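Local structure of lactoylglutathione lyase (4MTS) at residues I3-L8 against A54-H59; D25-R30 against Y46-A51; D81-C86 against R98-M103; V109-E114 against V121-K126. The protein is a nickel- and zinc-binding member of the glyoxalase/bleomycin resistance protein superfamily, with the paired beta-alpha-beta-beta-beta modules of that fold, in a two-chain assembly. One frame throughout, in Å; residues are numbered along the deposited sequence.

Interaction 1: residues I3-L8 against A54-H59. With ZN (zinc ion), chain F.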
loop_
_atom_site.group_PDB
_atom_site.type_symbol
_atom_site.label_atom_id
_atom_site.label_comp_id
_atom_site.label_asym_id
_atom_site.label_seq_id
_atom_site.Cartn_x
_atom_site.Cartn_y
_atom_site.Cartn_z
ATOM N N ILE A 3 -8.132 6.425 -3.559
ATOM C CA ILE A 3 -7.032 5.453 -3.615
ATOM C C ILE A 3 -7.635 4.150 -4.143
ATOM O O ILE A 3 -8.628 3.655 -3.608
ATOM C CB ILE A 3 -6.381 5.267 -2.210
ATOM C CG1 ILE A 3 -5.684 6.582 -1.799
ATOM C CG2 ILE A 3 -5.368 4.100 -2.235
ATOM C CD1 ILE A 3 -5.125 6.620 -0.340
ATOM N N LEU A 4 -7.019 3.573 -5.175
ATOM C CA LEU A 4 -7.548 2.358 -5.808
ATOM C C LEU A 4 -6.875 1.082 -5.289
ATOM O O LEU A 4 -7.577 0.105 -5.021
ATOM C CB LEU A 4 -7.392 2.419 -7.325
ATOM C CG LEU A 4 -8.214 3.501 -8.043
ATOM C CD1 LEU A 4 -7.808 3.574 -9.471
ATOM C CD2 LEU A 4 -9.681 3.194 -7.978
ATOM N N HIS A 5 -5.530 1.069 -5.202
ATOM C CA HIS A 5 -4.832 -0.137 -4.746
ATOM C C HIS A 5 -3.377 0.127 -4.459
ATOM O O HIS A 5 -2.842 1.163 -4.834
ATOM C CB HIS A 5 -4.935 -1.324 -5.774
ATOM C CG HIS A 5 -4.423 -1.022 -7.160
ATOM N ND1 HIS A 5 -5.298 -0.672 -8.184
ATOM C CD2 HIS A 5 -3.169 -1.071 -7.667
ATOM C CE1 HIS A 5 -4.550 -0.499 -9.262
ATOM N NE2 HIS A 5 -3.275 -0.740 -9.014
ATOM N N SER A 6 -2.768 -0.791 -3.714
ATOM C CA SER A 6 -1.331 -0.806 -3.446
ATOM C C SER A 6 -0.889 -2.093 -4.129
ATOM O O SER A 6 -1.554 -3.136 -3.961
ATOM C CB SER A 6 -1.078 -0.944 -1.950
ATOM O OG SER A 6 0.314 -1.018 -1.710
ATOM N N MET A 7 0.212 -2.041 -4.867
ATOM C CA MET A 7 0.719 -3.218 -5.590
ATOM C C MET A 7 2.016 -3.734 -5.008
ATOM O O MET A 7 2.919 -2.958 -4.770
ATOM C CB MET A 7 0.871 -2.920 -7.102
ATOM C CG MET A 7 1.225 -4.199 -7.920
ATOM S SD MET A 7 2.974 -4.661 -7.944
ATOM C CE MET A 7 3.497 -3.748 -9.349
ATOM N N LEU A 8 2.112 -5.064 -4.817
ATOM C CA LEU A 8 3.292 -5.759 -4.324
ATOM C C LEU A 8 3.650 -6.899 -5.274
ATOM O O LEU A 8 2.762 -7.586 -5.744
ATOM C CB LEU A 8 3.034 -6.371 -2.935
ATOM C CG LEU A 8 2.654 -5.393 -1.783
ATOM C CD1 LEU A 8 2.349 -6.151 -0.558
ATOM C CD2 LEU A 8 3.748 -4.337 -1.516
ATOM N N ALA A 54 -7.970 -1.876 -2.805
ATOM C CA ALA A 54 -7.634 -3.293 -2.768
ATOM C C ALA A 54 -6.125 -3.459 -2.757
ATOM O O ALA A 54 -5.369 -2.474 -2.883
ATOM C CB ALA A 54 -8.214 -3.966 -3.999
ATOM N N LEU A 55 -5.684 -4.705 -2.513
ATOM C CA LEU A 55 -4.285 -5.080 -2.583
ATOM C C LEU A 55 -4.058 -5.798 -3.915
ATOM O O LEU A 55 -4.744 -6.777 -4.222
ATOM C CB LEU A 55 -3.897 -6.021 -1.412
ATOM C CG LEU A 55 -2.471 -6.612 -1.519
ATOM C CD1 LEU A 55 -1.374 -5.484 -1.471
ATOM C CD2 LEU A 55 -2.240 -7.625 -0.407
ATOM N N GLU A 56 -3.101 -5.309 -4.713
ATOM C CA GLU A 56 -2.792 -5.958 -5.985
ATOM C C GLU A 56 -1.511 -6.754 -5.798
ATOM O O GLU A 56 -0.494 -6.193 -5.403
ATOM C CB GLU A 56 -2.568 -4.909 -7.080
ATOM C CG GLU A 56 -2.298 -5.603 -8.414
ATOM C CD GLU A 56 -1.949 -4.676 -9.546
ATOM O OE1 GLU A 56 -1.754 -3.464 -9.291
ATOM O OE2 GLU A 56 -1.931 -5.154 -10.702
ATOM N N LEU A 57 -1.526 -8.033 -6.187
ATOM C CA LEU A 57 -0.350 -8.894 -6.138
ATOM C C LEU A 57 0.051 -9.205 -7.576
ATOM O O LEU A 57 -0.812 -9.559 -8.379
ATOM C CB LEU A 57 -0.684 -10.197 -5.392
ATOM C CG LEU A 57 -1.212 -10.053 -3.959
ATOM C CD1 LEU A 57 -1.636 -11.435 -3.408
ATOM C CD2 LEU A 57 -0.149 -9.400 -3.029
ATOM N N THR A 58 1.338 -9.041 -7.897
ATOM C CA THR A 58 1.873 -9.272 -9.246
ATOM C C THR A 58 2.912 -10.390 -9.201
ATOM O O THR A 58 3.741 -10.427 -8.288
ATOM C CB THR A 58 2.508 -7.987 -9.834
ATOM O OG1 THR A 58 1.570 -6.915 -9.798
ATOM C CG2 THR A 58 2.989 -8.177 -11.266
ATOM N N HIS A 59 2.873 -11.287 -10.184
ATOM C CA HIS A 59 3.847 -12.360 -10.257
ATOM C C HIS A 59 4.333 -12.442 -11.690
ATOM O O HIS A 59 3.527 -12.652 -12.586
ATOM C CB HIS A 59 3.215 -13.703 -9.793
ATOM C CG HIS A 59 4.104 -14.872 -10.026
ATOM N ND1 HIS A 59 3.712 -15.914 -10.852
ATOM C CD2 HIS A 59 5.375 -15.096 -9.612
ATOM C CE1 HIS A 59 4.727 -16.764 -10.869
ATOM N NE2 HIS A 59 5.757 -16.312 -10.166
HETATM ZN ZN ZN F . -1.743 -0.664 -10.333
HETATM O O HOH W 1 -1.638 -2.082 -11.593
#
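Two neighbouring parallel strands of a mixed sheet bring H5 and E56 to one zinc ion. Strand 3-8 and strand 54-59 are joined by five backbone hydrogen bonds, the shortest from E56 N to S6 O at 2.8 Å, and the twist between their short axes is 33°. On one face of the sheet H5, M7, A54 and E56 stand together. H5 has CG wedged between its own backbone N and carbonyl carbon (chi1 57°), which sets CB against A54 O at 3.1 Å and turns the ring toward E56, with NE2 on the zinc at 2.0 Å. E56 rises alongside as an extended chain, its carboxylate almost perpendicular to the H5 ring. E56 OE1 stays 3.0 Å from the zinc, longer than a usual coordination bond, and accepts a hydrogen bond from metal-bound water 1 at 2.7 Å. The 3.1 Å approach of H5 NE2 to E56 OE1 is no hydrogen bond, since NE2 is occupied by the metal. M7, bent at chi2 and chi3, lays CG 3.4 Å from E56 OE1 and carries SD on to T58 OG1. L8, L55 and L57 are the apolar residues of the other face, which S6 shares; L8 CD1 meets L55 CD1 at 3.9 Å, nearly at right angles. H74 and E122 of the second subunit complete the zinc shell, and strand 3-8 pairs antiparallel with a strand of that subunit. Such a metal site, built from strands of two subunits, is typical of dimeric glyoxalase-type proteins.

Interaction 2: residues D25-R30 against Y46-A51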
loop_
_atom_site.group_PDB
_atom_site.type_symbol
_atom_site.label_atom_id
_atom_site.label_comp_id
_atom_site.label_asym_id
_atom_site.label_seq_id
_atom_site.Cartn_x
_atom_site.Cartn_y
_atom_site.Cartn_z
ATOM N N ASP A 25 -8.872 -13.740 5.461
ATOM C CA ASP A 25 -10.268 -13.663 5.038
ATOM C C ASP A 25 -10.562 -12.646 3.944
ATOM O O ASP A 25 -11.688 -12.199 3.803
ATOM C CB ASP A 25 -11.252 -13.553 6.223
ATOM C CG ASP A 25 -11.169 -14.754 7.151
ATOM O OD1 ASP A 25 -11.153 -15.905 6.643
ATOM O OD2 ASP A 25 -11.053 -14.550 8.362
ATOM N N MET A 26 -9.553 -12.301 3.127
ATOM C CA MET A 26 -9.840 -11.451 1.983
ATOM C C MET A 26 -10.447 -12.370 0.915
ATOM O O MET A 26 -10.342 -13.595 1.019
ATOM C CB MET A 26 -8.539 -10.883 1.389
ATOM C CG MET A 26 -8.000 -9.736 2.216
ATOM S SD MET A 26 -6.586 -9.018 1.382
ATOM C CE MET A 26 -5.966 -7.926 2.730
ATOM N N ARG A 27 -11.031 -11.781 -0.118
ATOM C CA ARG A 27 -11.490 -12.588 -1.237
ATOM C C ARG A 27 -10.740 -12.187 -2.487
ATOM O O ARG A 27 -10.174 -11.094 -2.535
ATOM C CB ARG A 27 -13.014 -12.572 -1.425
ATOM C CG ARG A 27 -13.612 -11.241 -1.800
ATOM C CD ARG A 27 -15.148 -11.292 -1.785
ATOM N NE ARG A 27 -15.695 -9.936 -1.670
ATOM C CZ ARG A 27 -16.088 -9.185 -2.696
ATOM N NH1 ARG A 27 -16.054 -9.664 -3.933
ATOM N NH2 ARG A 27 -16.532 -7.957 -2.491
ATOM N N LEU A 28 -10.670 -13.103 -3.460
ATOM C CA LEU A 28 -10.041 -12.775 -4.736
ATOM C C LEU A 28 -11.079 -11.975 -5.522
ATOM O O LEU A 28 -12.155 -12.489 -5.888
ATOM C CB LEU A 28 -9.655 -14.065 -5.474
ATOM C CG LEU A 28 -8.982 -13.838 -6.831
ATOM C CD1 LEU A 28 -7.634 -13.152 -6.653
ATOM C CD2 LEU A 28 -8.801 -15.181 -7.597
ATOM N N LEU A 29 -10.781 -10.698 -5.754
ATOM C CA LEU A 29 -11.687 -9.792 -6.458
ATOM C C LEU A 29 -11.619 -9.964 -7.954
ATOM O O LEU A 29 -12.657 -9.970 -8.621
ATOM C CB LEU A 29 -11.418 -8.305 -6.056
ATOM C CG LEU A 29 -11.461 -8.017 -4.537
ATOM C CD1 LEU A 29 -10.945 -6.591 -4.199
ATOM C CD2 LEU A 29 -12.851 -8.217 -3.970
ATOM N N ARG A 30 -10.409 -10.144 -8.485
ATOM C CA ARG A 30 -10.120 -10.235 -9.903
ATOM C C ARG A 30 -8.732 -10.873 -10.069
ATOM O O ARG A 30 -7.792 -10.551 -9.339
ATOM C CB ARG A 30 -10.125 -8.760 -10.455
ATOM C CG ARG A 30 -9.717 -8.557 -11.916
ATOM C CD ARG A 30 -10.166 -7.212 -12.461
ATOM N NE ARG A 30 -9.637 -6.067 -11.695
ATOM C CZ ARG A 30 -8.757 -5.195 -12.169
ATOM N NH1 ARG A 30 -8.278 -5.327 -13.399
ATOM N NH2 ARG A 30 -8.342 -4.183 -11.413
ATOM N N TYR A 46 -11.640 -6.859 0.696
ATOM C CA TYR A 46 -12.851 -7.133 1.466
ATOM C C TYR A 46 -14.105 -6.608 0.823
ATOM O O TYR A 46 -15.195 -7.078 1.142
ATOM C CB TYR A 46 -12.713 -6.552 2.898
ATOM C CG TYR A 46 -11.558 -7.151 3.662
ATOM C CD1 TYR A 46 -11.594 -8.469 4.089
ATOM C CD2 TYR A 46 -10.407 -6.409 3.925
ATOM C CE1 TYR A 46 -10.538 -9.027 4.808
ATOM C CE2 TYR A 46 -9.322 -6.974 4.609
ATOM C CZ TYR A 46 -9.391 -8.285 5.044
ATOM O OH TYR A 46 -8.345 -8.872 5.726
ATOM N N GLN A 47 -13.970 -5.592 -0.018
ATOM C CA GLN A 47 -15.081 -4.971 -0.718
ATOM C C GLN A 47 -14.751 -4.898 -2.185
ATOM O O GLN A 47 -13.585 -4.990 -2.572
ATOM C CB GLN A 47 -15.336 -3.551 -0.186
ATOM C CG GLN A 47 -15.747 -3.482 1.273
ATOM C CD GLN A 47 -15.634 -2.069 1.748
ATOM O OE1 GLN A 47 -16.472 -1.220 1.441
ATOM N NE2 GLN A 47 -14.548 -1.766 2.443
ATOM N N ASP A 48 -15.772 -4.710 -3.008
ATOM C CA ASP A 48 -15.596 -4.599 -4.445
ATOM C C ASP A 48 -14.584 -3.490 -4.756
ATOM O O ASP A 48 -14.534 -2.478 -4.042
ATOM C CB ASP A 48 -16.958 -4.264 -5.079
ATOM C CG ASP A 48 -17.949 -5.423 -5.167
ATOM O OD1 ASP A 48 -17.743 -6.448 -4.463
ATOM O OD2 ASP A 48 -18.934 -5.302 -5.930
ATOM N N GLU A 49 -13.783 -3.669 -5.815
ATOM C CA GLU A 49 -12.812 -2.644 -6.225
ATOM C C GLU A 49 -13.477 -1.288 -6.474
ATOM O O GLU A 49 -12.827 -0.258 -6.302
ATOM C CB GLU A 49 -12.067 -3.058 -7.493
ATOM C CG GLU A 49 -10.939 -4.036 -7.239
ATOM C CD GLU A 49 -10.295 -4.433 -8.545
ATOM O OE1 GLU A 49 -10.835 -5.344 -9.214
ATOM O OE2 GLU A 49 -9.331 -3.748 -8.957
ATOM N N ARG A 50 -14.760 -1.280 -6.910
ATOM C CA ARG A 50 -15.496 -0.042 -7.161
ATOM C C ARG A 50 -15.752 0.755 -5.880
ATOM O O ARG A 50 -15.933 1.968 -5.941
ATOM C CB ARG A 50 -16.864 -0.365 -7.814
ATOM C CG ARG A 50 -16.773 -0.528 -9.323
ATOM C CD ARG A 50 -18.035 -1.140 -9.904
ATOM N NE ARG A 50 -18.068 -1.038 -11.365
ATOM C CZ ARG A 50 -18.613 -0.026 -12.036
ATOM N NH1 ARG A 50 -19.177 0.985 -11.385
ATOM N NH2 ARG A 50 -18.596 -0.016 -13.363
ATOM N N ALA A 51 -15.777 0.066 -4.737
ATOM C CA ALA A 51 -16.135 0.603 -3.425
ATOM C C ALA A 51 -14.956 0.924 -2.500
ATOM O O ALA A 51 -15.112 1.717 -1.545
ATOM C CB ALA A 51 -17.055 -0.384 -2.729
#
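R30 sends CG opposite its backbone N (chi1 174°) and then bends at chi3 (58°), which turns NE and NH2 together toward E49. The resulting salt bridge has two bonds, side-on: R30 NE meets E49 OE1 at 2.8 Å and R30 NH2 meets E49 OE2 at 2.7 Å, both on syn lone pairs. With the guanidinium and carboxylate nearly coplanar, rotation of either group would cost a bond, and R30 also makes a cation-pi contact with F43. R27 starts in the crowded position (chi1 65°) but runs straight out to NE, forming a salt bridge through one hydrogen bond, NH2 to D48 OD1 at 2.8 Å, with the planes well tilted. L29 CD2 lies over one face of the R27 guanidinium, 3.5 Å above its plane, while L29 CD1 touches E49 CG. A classic beta bulge sets L29 and R30 in succession opposite F43, consistent with both CB atoms pointing to loop 46-51. At the other end M26 lays CG over one face of the Y46 ring, 3.8 Å from its centroid, with SD at 5.1 Å in an oblique Met-aromatic contact. Y46 keeps its hydroxyl for the carbonyl of L24, while D25 O lies 3.5 Å from CE1 at the ring edge.

Interaction 3: residues D81-C86 against R98-M103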
loop_
_atom_site.group_PDB
_atom_site.type_symbol
_atom_site.label_atom_id
_atom_site.label_comp_id
_atom_site.label_asym_id
_atom_site.label_seq_id
_atom_site.Cartn_x
_atom_site.Cartn_y
_atom_site.Cartn_z
ATOM N N ASP A 81 -10.625 -8.656 16.603
ATOM C CA ASP A 81 -9.802 -9.113 17.714
ATOM C C ASP A 81 -8.460 -9.532 17.161
ATOM O O ASP A 81 -8.365 -10.568 16.509
ATOM C CB ASP A 81 -10.485 -10.344 18.362
ATOM C CG ASP A 81 -9.918 -10.777 19.691
ATOM O OD1 ASP A 81 -8.681 -10.901 19.799
ATOM O OD2 ASP A 81 -10.713 -11.045 20.605
ATOM N N ALA A 82 -7.414 -8.748 17.443
ATOM C CA ALA A 82 -6.064 -9.015 16.969
ATOM C C ALA A 82 -5.464 -10.316 17.495
ATOM O O ALA A 82 -4.798 -11.010 16.733
ATOM C CB ALA A 82 -5.160 -7.830 17.270
ATOM N N ALA A 83 -5.728 -10.686 18.771
ATOM C CA ALA A 83 -5.208 -11.952 19.314
ATOM C C ALA A 83 -5.793 -13.150 18.549
ATOM O O ALA A 83 -5.078 -14.107 18.285
ATOM C CB ALA A 83 -5.526 -12.076 20.803
ATOM N N VAL A 84 -7.077 -13.066 18.189
ATOM C CA VAL A 84 -7.774 -14.122 17.431
ATOM C C VAL A 84 -7.182 -14.239 16.000
ATOM O O VAL A 84 -6.872 -15.344 15.549
ATOM C CB VAL A 84 -9.304 -13.912 17.443
ATOM C CG1 VAL A 84 -9.994 -14.789 16.400
ATOM C CG2 VAL A 84 -9.878 -14.181 18.838
ATOM N N THR A 85 -6.995 -13.107 15.315
ATOM C CA THR A 85 -6.381 -13.132 13.975
ATOM C C THR A 85 -4.947 -13.706 14.029
ATOM O O THR A 85 -4.591 -14.504 13.165
ATOM C CB THR A 85 -6.524 -11.780 13.289
ATOM O OG1 THR A 85 -7.890 -11.418 13.379
ATOM C CG2 THR A 85 -6.127 -11.815 11.799
ATOM N N CYS A 86 -4.140 -13.345 15.072
ATOM C CA CYS A 86 -2.787 -13.880 15.244
ATOM C C CYS A 86 -2.796 -15.382 15.408
ATOM O O CYS A 86 -1.961 -16.067 14.825
ATOM C CB CYS A 86 -2.095 -13.221 16.434
ATOM S SG CYS A 86 -1.586 -11.516 16.129
ATOM N N ARG A 98 4.915 -9.832 15.781
ATOM C CA ARG A 98 4.571 -9.104 16.998
ATOM C C ARG A 98 3.151 -9.473 17.357
ATOM O O ARG A 98 2.214 -9.133 16.617
ATOM C CB ARG A 98 4.746 -7.569 16.830
ATOM C CG ARG A 98 4.433 -6.792 18.098
ATOM C CD ARG A 98 4.247 -5.310 17.859
ATOM N NE ARG A 98 4.201 -4.550 19.116
ATOM C CZ ARG A 98 3.114 -4.377 19.868
ATOM N NH1 ARG A 98 1.957 -4.929 19.516
ATOM N NH2 ARG A 98 3.178 -3.660 20.981
ATOM N N GLU A 99 2.993 -10.199 18.498
ATOM C CA GLU A 99 1.725 -10.657 19.035
ATOM C C GLU A 99 0.914 -9.462 19.470
ATOM O O GLU A 99 1.475 -8.473 19.952
ATOM C CB GLU A 99 1.964 -11.619 20.248
ATOM C CG GLU A 99 0.705 -12.071 21.001
ATOM C CD GLU A 99 -0.339 -12.793 20.162
ATOM O OE1 GLU A 99 0.056 -13.465 19.182
ATOM O OE2 GLU A 99 -1.550 -12.653 20.452
ATOM N N ALA A 100 -0.403 -9.562 19.318
ATOM C CA ALA A 100 -1.396 -8.586 19.748
ATOM C C ALA A 100 -1.127 -8.075 21.171
ATOM O O ALA A 100 -0.884 -8.862 22.101
ATOM C CB ALA A 100 -2.772 -9.209 19.696
ATOM N N GLY A 101 -1.123 -6.762 21.303
ATOM C CA GLY A 101 -0.865 -6.077 22.564
ATOM C C GLY A 101 -0.895 -4.585 22.353
ATOM O O GLY A 101 -0.977 -4.132 21.210
ATOM N N LEU A 102 -0.829 -3.799 23.437
ATOM C CA LEU A 102 -0.867 -2.341 23.277
ATOM C C LEU A 102 0.378 -1.821 22.576
ATOM O O LEU A 102 1.467 -2.348 22.800
ATOM C CB LEU A 102 -1.114 -1.607 24.611
ATOM C CG LEU A 102 -2.462 -1.863 25.317
ATOM C CD1 LEU A 102 -2.576 -1.036 26.596
ATOM C CD2 LEU A 102 -3.635 -1.482 24.454
ATOM N N MET A 103 0.196 -0.838 21.666
ATOM C CA MET A 103 1.280 -0.193 20.922
ATOM C C MET A 103 2.232 0.449 21.949
ATOM O O MET A 103 1.758 1.009 22.940
ATOM C CB MET A 103 0.685 0.879 19.980
ATOM C CG MET A 103 1.676 1.487 19.005
ATOM S SD MET A 103 0.890 2.785 18.012
ATOM C CE MET A 103 2.345 3.698 17.490
HETATM O O HOH W 2 -2.882 -14.788 19.779
#
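A100 pushes its methyl group into the hollow on the first turn of a capped helix, where A82, A83 and C86 leave room for it. The helix begins directly after D81, its N-cap, whose OD1 accepts from V84 N at 3.1 Å from above the carboxylate plane. Against this turn lies the corner 98-100, where the edge strand of the sheet changes direction, an alpha-on-beta packing within the glyoxalase-type fold. The knob is A100 CB: it comes within 3.4 Å of A83 N and 3.7 Å of A82 CB, and A83 CB, 4.1 Å from A100 CB, closes one side of the hollow. Alanines suit both partners, because short methyl groups allow the backbones to come close, with A83 and A100 CA atoms 5.1 Å apart. The third wall is C86 SG, 4.4 Å from A100 CB and also near the A100 amide. That amide is buried and has no polar partner in the model. E99 bends at chi2 (58°), which folds its carboxylate back along the helix flank; there E99 OE1 bears on C86 CB and forms a salt bridge with R90. The other oxygen is served by water 2, which donates to E99 OE2 at 2.6 Å and to A83 O at 2.7 Å.

Interaction 4: residues V109-E114 against V121-K126. With NI (nickel (II) ion), chain E.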
loop_
_atom_site.group_PDB
_atom_site.type_symbol
_atom_site.label_atom_id
_atom_site.label_comp_id
_atom_site.label_asym_id
_atom_site.label_seq_id
_atom_site.Cartn_x
_atom_site.Cartn_y
_atom_site.Cartn_z
ATOM N N VAL A 109 -4.599 -1.624 20.206
ATOM C CA VAL A 109 -4.205 -3.027 20.237
ATOM C C VAL A 109 -3.751 -3.325 18.793
ATOM O O VAL A 109 -4.536 -3.142 17.860
ATOM C CB VAL A 109 -5.353 -3.969 20.707
ATOM C CG1 VAL A 109 -4.949 -5.444 20.593
ATOM C CG2 VAL A 109 -5.799 -3.634 22.136
ATOM N N ILE A 110 -2.457 -3.646 18.625
ATOM C CA ILE A 110 -1.824 -3.890 17.327
ATOM C C ILE A 110 -1.084 -5.227 17.344
ATOM O O ILE A 110 -0.619 -5.686 18.392
ATOM C CB ILE A 110 -0.856 -2.685 16.975
ATOM C CG1 ILE A 110 -1.662 -1.355 16.826
ATOM C CG2 ILE A 110 -0.026 -2.950 15.705
ATOM C CD1 ILE A 110 -0.865 -0.129 16.674
ATOM N N ALA A 111 -0.926 -5.815 16.162
ATOM C CA ALA A 111 -0.151 -7.027 15.953
ATOM C C ALA A 111 0.486 -6.890 14.568
ATOM O O ALA A 111 0.046 -6.070 13.755
ATOM C CB ALA A 111 -1.071 -8.246 15.961
ATOM N N PHE A 112 1.491 -7.691 14.306
ATOM C CA PHE A 112 2.131 -7.730 13.013
ATOM C C PHE A 112 2.282 -9.133 12.528
ATOM O O PHE A 112 2.737 -10.020 13.275
ATOM C CB PHE A 112 3.500 -7.055 13.029
ATOM C CG PHE A 112 3.426 -5.576 12.745
ATOM C CD1 PHE A 112 3.542 -5.093 11.445
ATOM C CD2 PHE A 112 3.261 -4.663 13.777
ATOM C CE1 PHE A 112 3.534 -3.722 11.191
ATOM C CE2 PHE A 112 3.226 -3.289 13.518
ATOM C CZ PHE A 112 3.354 -2.833 12.225
ATOM N N LEU A 113 1.953 -9.321 11.254
ATOM C CA LEU A 113 2.142 -10.617 10.596
ATOM C C LEU A 113 3.121 -10.390 9.473
ATOM O O LEU A 113 3.336 -9.243 9.050
ATOM C CB LEU A 113 0.814 -11.103 9.955
ATOM C CG LEU A 113 -0.483 -11.111 10.780
ATOM C CD1 LEU A 113 -1.655 -11.697 9.932
ATOM C CD2 LEU A 113 -0.307 -11.934 12.070
ATOM N N GLU A 114 3.680 -11.487 8.933
ATOM C CA GLU A 114 4.432 -11.383 7.706
ATOM C C GLU A 114 3.800 -12.338 6.747
ATOM O O GLU A 114 3.486 -13.472 7.131
ATOM C CB GLU A 114 5.905 -11.680 7.855
ATOM C CG GLU A 114 6.732 -10.459 8.189
ATOM C CD GLU A 114 8.211 -10.797 8.248
ATOM O OE1 GLU A 114 8.996 -9.940 8.712
ATOM O OE2 GLU A 114 8.580 -11.926 7.850
ATOM N N VAL A 121 2.233 -7.038 7.569
ATOM C CA VAL A 121 0.811 -6.732 7.673
ATOM C C VAL A 121 0.551 -6.288 9.099
ATOM O O VAL A 121 0.812 -7.028 10.050
ATOM C CB VAL A 121 -0.100 -7.924 7.247
ATOM C CG1 VAL A 121 -1.565 -7.572 7.445
ATOM C CG2 VAL A 121 0.171 -8.336 5.801
ATOM N N GLU A 122 0.072 -5.062 9.241
ATOM C CA GLU A 122 -0.242 -4.493 10.548
ATOM C C GLU A 122 -1.709 -4.735 10.842
ATOM O O GLU A 122 -2.592 -4.343 10.061
ATOM C CB GLU A 122 0.065 -2.984 10.506
ATOM C CG GLU A 122 -0.194 -2.236 11.819
ATOM C CD GLU A 122 0.293 -0.804 11.752
ATOM O OE1 GLU A 122 -0.205 -0.055 10.888
ATOM O OE2 GLU A 122 1.254 -0.463 12.481
ATOM N N LEU A 123 -1.981 -5.366 11.973
ATOM C CA LEU A 123 -3.374 -5.574 12.405
ATOM C C LEU A 123 -3.715 -4.552 13.476
ATOM O O LEU A 123 -2.972 -4.415 14.442
ATOM C CB LEU A 123 -3.564 -6.996 12.962
ATOM C CG LEU A 123 -3.098 -8.152 12.101
ATOM C CD1 LEU A 123 -3.375 -9.497 12.811
ATOM C CD2 LEU A 123 -3.733 -8.115 10.700
ATOM N N ILE A 124 -4.811 -3.826 13.301
ATOM C CA ILE A 124 -5.234 -2.801 14.264
ATOM C C ILE A 124 -6.626 -3.148 14.733
ATOM O O ILE A 124 -7.556 -3.205 13.932
ATOM C CB ILE A 124 -5.134 -1.362 13.696
ATOM C CG1 ILE A 124 -3.711 -1.100 13.157
ATOM C CG2 ILE A 124 -5.531 -0.327 14.808
ATOM C CD1 ILE A 124 -3.460 0.335 12.522
ATOM N N GLN A 125 -6.767 -3.448 16.022
ATOM C CA GLN A 125 -8.065 -3.835 16.575
ATOM C C GLN A 125 -9.086 -2.705 16.536
ATOM O O GLN A 125 -8.795 -1.601 16.995
ATOM C CB GLN A 125 -7.886 -4.355 18.012
ATOM C CG GLN A 125 -9.163 -4.975 18.588
ATOM C CD GLN A 125 -8.763 -5.882 19.707
ATOM O OE1 GLN A 125 -7.918 -6.765 19.538
ATOM N NE2 GLN A 125 -9.300 -5.630 20.885
ATOM N N LYS A 126 -10.293 -2.995 16.021
ATOM C CA LYS A 126 -11.414 -2.053 15.894
ATOM C C LYS A 126 -11.743 -1.381 17.217
ATOM O O LYS A 126 -11.740 -2.036 18.268
ATOM C CB LYS A 126 -12.649 -2.754 15.309
ATOM C CG LYS A 126 -13.600 -1.804 14.582
ATOM C CD LYS A 126 -14.734 -2.552 13.896
ATOM C CE LYS A 126 -15.913 -1.651 13.619
ATOM N NZ LYS A 126 -17.014 -2.375 12.928
HETATM NI NI NI E . 0.527 1.711 9.973
#
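L113 and L123 meet at the apolar heart of this contact, where L113 CG touches L123 CD1 at 3.9 Å and the two side chains cross nearly at right angles. A111 is small enough to leave L123 room above its methyl, CB to CB 4.1 Å, and V121 completes the patch beside L113. This face turns to helix 82-91, whose C86, A89 and T85 lie against A111, L113 and L123. Behind the patch runs the antiparallel hairpin of strands 109-114 and 120-125, with A111-L123 and L113-V121 as hydrogen-bonded pairs and I110-I124 and F112-E122 as non-hydrogen-bonded ones. Five backbone bonds join the strands, two of them at 2.8 Å (L123 N to A111 O and L113 N to V121 O). On the opposite face F112 lays its ring over the E122 backbone, with E122 CA 4.1 Å from the centroid in a CH-pi contact. E122 leaves with CG opposite its backbone N (chi1 -179°) and continues extended along the ring, where F112 CZ reaches OE2 at 3.2 Å; I110 CG2 touches E122 CG from a second direction, roughly square to that of CZ. These contacts probably limit the swing of the E122 chain, whose OE1 binds the nickel ion at 2.1 Å. H74 of the same chain and H5 and E56 of the second subunit also bind that nickel, and E122 OE2 is hydrogen-bonded to a glycerol. At the far end, V109 CG1 rests 3.4 Å from Q125 OE1, which accepts from A82 N at the helix start.

Overall arrangement
Along the chain, interaction 2 is nested within the loop closed by interaction 1, and interactions 3 and 4 follow in series. The contacts fall into two groups. Interactions 1 and 2 share one mixed sheet, lie about 11 Å apart between centres, and touch where A54 packs on L29 and E49. Interactions 3 and 4, centres about 6 Å apart, reach the same second sheet; interaction 3 lies on helix 82-91, and side chains of interaction 4 pack against it. The centres of interactions 1 and 4 are about 19 Å apart on opposite sides of the chain's centre. Their metal ligands therefore meet between chains: H5 and E56 of one subunit face H74 and E122 of the other, making each metal site depend on dimerisation.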